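Putative PAS/PAC sensor protein (Nakamurella multipartita DSM 44233, PDB 6HMJ) senses blue light through a flavin mononucleotide chromophore in a light-oxygen-voltage domain and probably uses it to control RNA binding and translation. Local coordinates at residues F15-D18 with R23-G26; K162-Q167 with M203-P208; R195-F200 with R353-Q358. All blocks are in the same frame, centred on the assembly; numbering follows the deposited sequence.

Contact 1: F15-D18 with R23-G26; sequences FVLD and RFVG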
loop_
_atom_site.group_PDB
_atom_site.type_symbol
_atom_site.label_atom_id
_atom_site.label_comp_id
_atom_site.label_asym_id
_atom_site.label_seq_id
_atom_site.Cartn_x
_atom_site.Cartn_y
_atom_site.Cartn_z
ATOM N N PHE A 15 3.437 -0.212 59.475
ATOM C CA PHE A 15 3.797 -0.268 60.883
ATOM C C PHE A 15 2.895 0.676 61.664
ATOM O O PHE A 15 2.276 1.585 61.104
ATOM C CB PHE A 15 5.275 0.089 61.124
ATOM C CG PHE A 15 5.636 1.517 60.784
ATOM C CD1 PHE A 15 5.225 2.570 61.591
ATOM C CD2 PHE A 15 6.425 1.801 59.682
ATOM C CE1 PHE A 15 5.566 3.873 61.287
ATOM C CE2 PHE A 15 6.772 3.106 59.377
ATOM C CZ PHE A 15 6.342 4.142 60.182
ATOM N N VAL A 16 2.835 0.447 62.972
ATOM C CA VAL A 16 2.135 1.328 63.895
ATOM C C VAL A 16 3.094 1.662 65.028
ATOM O O VAL A 16 3.767 0.772 65.563
ATOM C CB VAL A 16 0.842 0.697 64.443
ATOM C CG1 VAL A 16 0.090 1.697 65.312
ATOM C CG2 VAL A 16 -0.039 0.216 63.301
ATOM N N LEU A 17 3.154 2.936 65.396
ATOM C CA LEU A 17 4.107 3.422 66.388
ATOM C C LEU A 17 3.323 4.132 67.480
ATOM O O LEU A 17 2.709 5.174 67.228
ATOM C CB LEU A 17 5.135 4.357 65.751
ATOM C CG LEU A 17 6.225 4.895 66.679
ATOM C CD1 LEU A 17 7.157 3.776 67.122
ATOM C CD2 LEU A 17 7.000 6.005 65.987
ATOM N N ASP A 18 3.347 3.571 68.686
ATOM C CA ASP A 18 2.663 4.185 69.815
ATOM C C ASP A 18 3.405 5.438 70.258
ATOM O O ASP A 18 4.630 5.432 70.403
ATOM C CB ASP A 18 2.547 3.190 70.969
ATOM C CG ASP A 18 1.710 1.977 70.609
ATOM O OD1 ASP A 18 1.130 1.963 69.502
ATOM O OD2 ASP A 18 1.626 1.042 71.432
ATOM N N ARG A 23 6.418 2.193 71.096
ATOM C CA ARG A 23 6.274 0.804 70.683
ATOM C C ARG A 23 6.003 0.735 69.186
ATOM O O ARG A 23 5.091 1.396 68.678
ATOM C CB ARG A 23 5.148 0.107 71.443
ATOM C CG ARG A 23 4.847 -1.277 70.872
ATOM C CD ARG A 23 3.772 -2.036 71.619
ATOM N NE ARG A 23 3.357 -3.202 70.843
ATOM C CZ ARG A 23 2.660 -4.227 71.322
ATOM N NH1 ARG A 23 2.288 -4.252 72.597
ATOM N NH2 ARG A 23 2.338 -5.235 70.522
ATOM N N PHE A 24 6.795 -0.067 68.484
ATOM C CA PHE A 24 6.747 -0.160 67.030
ATOM C C PHE A 24 6.343 -1.577 66.653
ATOM O O PHE A 24 7.006 -2.542 67.049
ATOM C CB PHE A 24 8.103 0.200 66.420
ATOM C CG PHE A 24 8.178 -0.007 64.938
ATOM C CD1 PHE A 24 8.002 1.053 64.068
ATOM C CD2 PHE A 24 8.446 -1.256 64.414
ATOM C CE1 PHE A 24 8.080 0.863 62.704
ATOM C CE2 PHE A 24 8.519 -1.453 63.056
ATOM C CZ PHE A 24 8.338 -0.393 62.198
ATOM N N VAL A 25 5.254 -1.699 65.897
ATOM C CA VAL A 25 4.739 -2.987 65.444
ATOM C C VAL A 25 4.783 -2.984 63.923
ATOM O O VAL A 25 3.994 -2.285 63.272
ATOM C CB VAL A 25 3.315 -3.249 65.949
ATOM C CG1 VAL A 25 2.896 -4.680 65.641
ATOM C CG2 VAL A 25 3.217 -2.971 67.440
ATOM N N GLY A 26 5.694 -3.768 63.355
ATOM C CA GLY A 26 5.830 -3.888 61.913
ATOM C C GLY A 26 5.213 -5.180 61.407
ATOM O O GLY A 26 5.343 -6.231 62.033
#
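Val16 and Val25 face each other as a hydrogen-bonded pair, Val16 N reaching Val25 O at 3.0 Å and Val25 N giving the straighter return bond to Val16 O at 2.9 Å. Two residues on, toward the turn, Asp18 N bonds to Arg23 O at 2.8 Å. The strands run antiparallel at 172°. The close-packed face is the one carrying Phe15, Leu17 and Phe24. With CG anti to the backbone N (chi1 174°), the Phe24 ring runs along the strand past Gly26, which has no side chain to compete for the place, and meets Phe15 obliquely, with centroids 4.9 Å apart and planes at 36°. Leu17 closes the other end, its CD1 near the plane of the Phe24 ring at its edge and 3.8 Å from Phe24 CB. Leu30 touches both rings from helix 28-34, while Trp60 and Leu64 of helix 54-70 back Phe15 and Leu17. The face of Val16 and Val25 is looser and more open to solvent, and at the turn the exposed Arg23 lies alongside Asp18 without a salt bridge, its NE 4.6 Å from Asp18 OD2. This hairpin supplies the first two strands of an antiparallel sheet whose 2-1-5-4-3 order is that of the PAS fold.

Contact 2: K162-Q167 with M203-P208; sequences KWHSSQ and MGCPAP
His164 and Cys205 both carry the first side-chain atom beyond CB anti to their own carbonyl carbon, with chi1 of -67° for His164 and -59° for Cys205, and these torsions bring the thiol beside the base of the imidazole. Cys205 SG lies 3.6 Å from His164 CB and 3.9 Å from His164 ND1, approaching the ring obliquely, neither over its face nor at its edge. The same sulfur is 3.5 Å from His164 O, so it fits against the backbone of the helix as well as the side chain. The far end of the imidazole is held elsewhere: NE2 hydrogen-bonds to Gln359 of the C-terminal helix, and the ring stacks on Phe200. This fixes how the imidazole is turned and leaves its CB side for the cysteine. A turn further on, Gln167 CB meets Pro206 CD at 3.6 Å, the two side chains crossing at about a right angle. Gln167 bends about its CB-CG bond, bringing NE2 within 4.0 Å of Pro206 CG, and its CG also lies 3.4 Å above the ring plane of Trp163. The segments meet by van der Waals contact without hydrogen bonds, the proline side at the surface and the cysteine inside. Gly204, at a phi of 111°, ends helix 192-202 in a Schellman motif and turns the chain toward helix 154-167. The loop that leads on to strand 213-216 thus lies against the last turns of helix 154-167, with helix 172-185 touching His164 through Leu175 and helix 351-372 approaching from the imidazole side.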
loop_
_atom_site.group_PDB
_atom_site.type_symbol
_atom_site.label_atom_id
_atom_site.label_comp_id
_atom_site.label_asym_id
_atom_site.label_seq_id
_atom_site.Cartn_x
_atom_site.Cartn_y
_atom_site.Cartn_z
ATOM N N LYS A 162 11.700 7.598 -1.429
ATOM C CA LYS A 162 12.617 8.570 -0.840
ATOM C C LYS A 162 12.789 9.777 -1.754
ATOM O O LYS A 162 12.809 10.921 -1.285
ATOM C CB LYS A 162 13.973 7.919 -0.560
ATOM C CG LYS A 162 13.937 6.838 0.510
ATOM C CD LYS A 162 15.334 6.497 1.019
ATOM C CE LYS A 162 16.124 5.675 0.011
ATOM N NZ LYS A 162 17.449 5.264 0.554
ATOM N N TRP A 163 12.918 9.538 -3.061
ATOM C CA TRP A 163 13.062 10.632 -4.016
ATOM C C TRP A 163 11.859 11.564 -3.964
ATOM O O TRP A 163 12.010 12.787 -3.851
ATOM C CB TRP A 163 13.244 10.065 -5.424
ATOM C CG TRP A 163 13.185 11.099 -6.505
ATOM C CD1 TRP A 163 12.233 11.217 -7.479
ATOM C CD2 TRP A 163 14.118 12.162 -6.726
ATOM N NE1 TRP A 163 12.516 12.288 -8.290
ATOM C CE2 TRP A 163 13.668 12.885 -7.850
ATOM C CE3 TRP A 163 15.289 12.574 -6.082
ATOM C CZ2 TRP A 163 14.347 13.995 -8.343
ATOM C CZ3 TRP A 163 15.963 13.678 -6.574
ATOM C CH2 TRP A 163 15.491 14.375 -7.693
ATOM N N HIS A 164 10.651 11.002 -4.035
ATOM C CA HIS A 164 9.449 11.828 -4.048
ATOM C C HIS A 164 9.194 12.477 -2.695
ATOM O O HIS A 164 8.577 13.546 -2.630
ATOM C CB HIS A 164 8.249 10.987 -4.478
ATOM C CG HIS A 164 8.323 10.523 -5.900
ATOM N ND1 HIS A 164 8.706 11.353 -6.930
ATOM C CD2 HIS A 164 8.076 9.316 -6.461
ATOM C CE1 HIS A 164 8.684 10.679 -8.066
ATOM N NE2 HIS A 164 8.305 9.441 -7.809
ATOM N N SER A 165 9.649 11.850 -1.609
ATOM C CA SER A 165 9.615 12.514 -0.310
ATOM C C SER A 165 10.508 13.746 -0.315
ATOM O O SER A 165 10.124 14.809 0.187
ATOM C CB SER A 165 10.047 11.542 0.785
ATOM O OG SER A 165 9.187 10.418 0.825
ATOM N N SER A 166 11.705 13.619 -0.889
ATOM C CA SER A 166 12.610 14.756 -1.002
ATOM C C SER A 166 12.008 15.854 -1.872
ATOM O O SER A 166 11.981 17.026 -1.480
ATOM C CB SER A 166 13.948 14.285 -1.573
ATOM O OG SER A 166 14.914 15.319 -1.544
ATOM N N GLN A 167 11.520 15.493 -3.061
ATOM C CA GLN A 167 11.048 16.501 -4.006
ATOM C C GLN A 167 9.851 17.273 -3.465
ATOM O O GLN A 167 9.696 18.462 -3.766
ATOM C CB GLN A 167 10.696 15.848 -5.345
ATOM C CG GLN A 167 11.888 15.249 -6.081
ATOM C CD GLN A 167 13.025 16.242 -6.259
ATOM O OE1 GLN A 167 13.888 16.376 -5.389
ATOM N NE2 GLN A 167 13.028 16.945 -7.386
ATOM N N MET A 203 0.771 16.054 -4.584
ATOM C CA MET A 203 1.397 16.194 -3.278
ATOM C C MET A 203 2.613 17.111 -3.294
ATOM O O MET A 203 3.274 17.256 -2.260
ATOM C CB MET A 203 1.805 14.820 -2.740
ATOM C CG MET A 203 0.639 13.974 -2.265
ATOM S SD MET A 203 1.177 12.515 -1.360
ATOM C CE MET A 203 2.130 11.668 -2.615
ATOM N N GLY A 204 2.929 17.723 -4.433
ATOM C CA GLY A 204 4.019 18.673 -4.528
ATOM C C GLY A 204 5.204 18.201 -5.340
ATOM O O GLY A 204 6.092 19.013 -5.630
ATOM N N CYS A 205 5.255 16.928 -5.723
ATOM C CA CYS A 205 6.333 16.474 -6.584
ATOM C C CYS A 205 6.245 17.190 -7.931
ATOM O O CYS A 205 5.149 17.496 -8.411
ATOM C CB CYS A 205 6.264 14.963 -6.783
ATOM S SG CYS A 205 6.363 14.006 -5.253
ATOM N N PRO A 206 7.381 17.479 -8.562
ATOM C CA PRO A 206 7.337 18.206 -9.836
ATOM C C PRO A 206 6.670 17.382 -10.925
ATOM O O PRO A 206 6.665 16.149 -10.896
ATOM C CB PRO A 206 8.813 18.472 -10.156
ATOM C CG PRO A 206 9.581 17.477 -9.356
ATOM C CD PRO A 206 8.754 17.124 -8.159
ATOM N N ALA A 207 6.103 18.088 -11.899
ATOM C CA ALA A 207 5.377 17.426 -12.970
ATOM C C ALA A 207 6.334 16.600 -13.829
ATOM O O ALA A 207 7.510 16.947 -13.971
ATOM C CB ALA A 207 4.656 18.451 -13.839
ATOM N N PRO A 208 5.856 15.502 -14.416
ATOM C CA PRO A 208 6.725 14.706 -15.288
ATOM C C PRO A 208 7.224 15.519 -16.471
ATOM O O PRO A 208 6.700 16.586 -16.801
ATOM C CB PRO A 208 5.817 13.555 -15.748
ATOM C CG PRO A 208 4.722 13.497 -14.738
ATOM C CD PRO A 208 4.511 14.911 -14.295
#

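Contact 3: R195-F200 with R353-Q358; sequences RLSTVF and RVERDQ
The C-terminal helix 351-372, which leaves the last strand of the flavin-binding PAS domain, lies against helix 192-202; between residues 195-200 and 353-358 the touching pair is Ser197 and Glu355. Their CA atoms are 7.6 Å apart, a separation the two side chains bridge. Ser197 OG, anti to its own backbone nitrogen (chi1 175°), donates a hydrogen bond to Glu355 OE2 at 3.0 Å. The hydroxyl does not arrive in the plane of the carboxylate but from above it, 65° out. Ser197 CB follows behind, 3.6 Å from Glu355 CD, so the methylene lies against the acid group that the hydroxyl grips. On the other helix the glutamate bends at chi2 (70°), which folds the carboxylate over to face the serine. Both residues are buried. Pro208 touches both of them, and Arg193 of helix 192-202 also packs on Glu355, where its positive charge would probably help to keep the acid ionised. An alanine at Glu355 would take away the carboxylate, which would probably leave the Ser197 hydroxyl without this acceptor and open a gap between the helices. Arg195 looks instead toward the dimer partner, in a salt bridge to Asp151 of the second subunit, while Arg356 bonds to the carbonyls of Phe150 and Asp151 in its own chain. Helix 351-372 follows the light-oxygen-voltage core, as the Jα helix does in such domains, and the buried serine–glutamate hydrogen bond is one of the links that join it to the helical region that includes the ANTAR domain.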
loop_
_atom_site.group_PDB
_atom_site.type_symbol
_atom_site.label_atom_id
_atom_site.label_comp_id
_atom_site.label_asym_id
_atom_site.label_seq_id
_atom_site.Cartn_x
_atom_site.Cartn_y
_atom_site.Cartn_z
ATOM N N ARG A 195 -2.464 7.443 -13.173
ATOM C CA ARG A 195 -3.196 7.764 -11.953
ATOM C C ARG A 195 -2.249 8.042 -10.792
ATOM O O ARG A 195 -2.400 9.036 -10.071
ATOM C CB ARG A 195 -4.135 6.604 -11.621
ATOM C CG ARG A 195 -5.263 6.931 -10.674
ATOM C CD ARG A 195 -5.975 5.657 -10.261
ATOM N NE ARG A 195 -6.210 4.785 -11.410
ATOM C CZ ARG A 195 -6.352 3.463 -11.343
ATOM N NH1 ARG A 195 -6.281 2.833 -10.177
ATOM N NH2 ARG A 195 -6.559 2.767 -12.452
ATOM N N LEU A 196 -1.265 7.163 -10.588
ATOM C CA LEU A 196 -0.345 7.325 -9.467
ATOM C C LEU A 196 0.557 8.538 -9.662
ATOM O O LEU A 196 0.873 9.243 -8.697
ATOM C CB LEU A 196 0.484 6.053 -9.299
ATOM C CG LEU A 196 1.321 5.901 -8.030
ATOM C CD1 LEU A 196 0.485 6.093 -6.776
ATOM C CD2 LEU A 196 1.980 4.532 -8.031
ATOM N N SER A 197 0.984 8.795 -10.900
ATOM C CA SER A 197 1.846 9.942 -11.162
ATOM C C SER A 197 1.173 11.247 -10.757
ATOM O O SER A 197 1.808 12.119 -10.152
ATOM C CB SER A 197 2.234 9.977 -12.640
ATOM O OG SER A 197 2.969 11.151 -12.942
ATOM N N THR A 198 -0.114 11.405 -11.083
ATOM C CA THR A 198 -0.822 12.621 -10.697
ATOM C C THR A 198 -1.004 12.722 -9.187
ATOM O O THR A 198 -1.183 13.828 -8.670
ATOM C CB THR A 198 -2.190 12.702 -11.388
ATOM O OG1 THR A 198 -3.082 11.735 -10.820
ATOM C CG2 THR A 198 -2.064 12.467 -12.887
ATOM N N VAL A 199 -0.958 11.598 -8.470
ATOM C CA VAL A 199 -1.000 11.651 -7.012
ATOM C C VAL A 199 0.292 12.244 -6.469
ATOM O O VAL A 199 0.276 13.088 -5.567
ATOM C CB VAL A 199 -1.263 10.249 -6.431
ATOM C CG1 VAL A 199 -1.028 10.244 -4.926
ATOM C CG2 VAL A 199 -2.683 9.806 -6.745
ATOM N N PHE A 200 1.433 11.801 -7.000
ATOM C CA PHE A 200 2.709 12.362 -6.570
ATOM C C PHE A 200 2.774 13.861 -6.848
ATOM O O PHE A 200 3.246 14.633 -6.006
ATOM C CB PHE A 200 3.861 11.635 -7.263
ATOM C CG PHE A 200 4.123 10.251 -6.726
ATOM C CD1 PHE A 200 4.136 10.009 -5.359
ATOM C CD2 PHE A 200 4.349 9.190 -7.589
ATOM C CE1 PHE A 200 4.376 8.744 -4.866
ATOM C CE2 PHE A 200 4.588 7.919 -7.101
ATOM C CZ PHE A 200 4.601 7.696 -5.739
ATOM N N ARG A 353 3.723 2.970 -20.502
ATOM C CA ARG A 353 5.132 2.634 -20.669
ATOM C C ARG A 353 6.012 3.848 -20.398
ATOM O O ARG A 353 7.034 3.749 -19.708
ATOM C CB ARG A 353 5.370 2.087 -22.076
ATOM C CG ARG A 353 6.779 1.584 -22.321
ATOM C CD ARG A 353 7.600 2.595 -23.092
ATOM N NE ARG A 353 7.203 2.666 -24.493
ATOM C CZ ARG A 353 7.626 3.593 -25.346
ATOM N NH1 ARG A 353 8.464 4.541 -24.948
ATOM N NH2 ARG A 353 7.208 3.568 -26.602
ATOM N N VAL A 354 5.636 5.006 -20.946
ATOM C CA VAL A 354 6.425 6.219 -20.750
ATOM C C VAL A 354 6.440 6.610 -19.279
ATOM O O VAL A 354 7.464 7.055 -18.749
ATOM C CB VAL A 354 5.883 7.359 -21.632
ATOM C CG1 VAL A 354 6.395 8.713 -21.143
ATOM C CG2 VAL A 354 6.274 7.134 -23.085
ATOM N N GLU A 355 5.300 6.466 -18.600
ATOM C CA GLU A 355 5.233 6.814 -17.185
ATOM C C GLU A 355 6.213 5.977 -16.370
ATOM O O GLU A 355 6.871 6.490 -15.456
ATOM C CB GLU A 355 3.807 6.631 -16.669
ATOM C CG GLU A 355 3.461 7.530 -15.495
ATOM C CD GLU A 355 3.357 8.985 -15.891
ATOM O OE1 GLU A 355 2.526 9.303 -16.764
ATOM O OE2 GLU A 355 4.116 9.804 -15.331
ATOM N N ARG A 356 6.321 4.683 -16.683
ATOM C CA ARG A 356 7.307 3.840 -16.016
ATOM C C ARG A 356 8.724 4.262 -16.381
ATOM O O ARG A 356 9.579 4.426 -15.504
ATOM C CB ARG A 356 7.080 2.373 -16.379
ATOM C CG ARG A 356 8.098 1.419 -15.759
ATOM C CD ARG A 356 7.823 -0.019 -16.162
ATOM N NE ARG A 356 8.703 -0.966 -15.482
ATOM C CZ ARG A 356 9.828 -1.460 -15.996
ATOM N NH1 ARG A 356 10.233 -1.105 -17.208
ATOM N NH2 ARG A 356 10.552 -2.318 -15.291
ATOM N N ASP A 357 8.993 4.439 -17.677
ATOM C CA ASP A 357 10.323 4.852 -18.106
ATOM C C ASP A 357 10.783 6.109 -17.380
ATOM O O ASP A 357 11.975 6.260 -17.092
ATOM C CB ASP A 357 10.340 5.086 -19.619
ATOM C CG ASP A 357 10.040 3.824 -20.413
ATOM O OD1 ASP A 357 10.293 2.715 -19.897
ATOM O OD2 ASP A 357 9.555 3.943 -21.557
ATOM N N GLN A 358 9.857 7.025 -17.076
ATOM C CA GLN A 358 10.241 8.277 -16.436
ATOM C C GLN A 358 10.647 8.057 -14.984
ATOM O O GLN A 358 11.623 8.651 -14.512
ATOM C CB GLN A 358 9.101 9.291 -16.542
ATOM C CG GLN A 358 9.004 9.947 -17.910
ATOM C CD GLN A 358 7.900 10.984 -17.995
ATOM O OE1 GLN A 358 6.873 10.874 -17.327
ATOM N NE2 GLN A 358 8.115 12.008 -18.813
#

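From the N terminus, contact 1 comes first and closes at once: a tight hairpin in the first PAS domain, complete before the long helix 114-149 leads to the other two. It lies remote from them, with nearest atoms about 59 Å from contact 2 and 65 Å from contact 3. Contacts 2 and 3 cross along the chain. Contact 2 opens on helix 154-167, contact 3 opens on helix 192-202, contact 2 closes just after that helix, and contact 3 closes only after the whole flavin-binding domain. They also touch, through a probable hydrogen bond from Cys205 N to Phe200 O, and together join helices 154-167, 192-202 and 351-372.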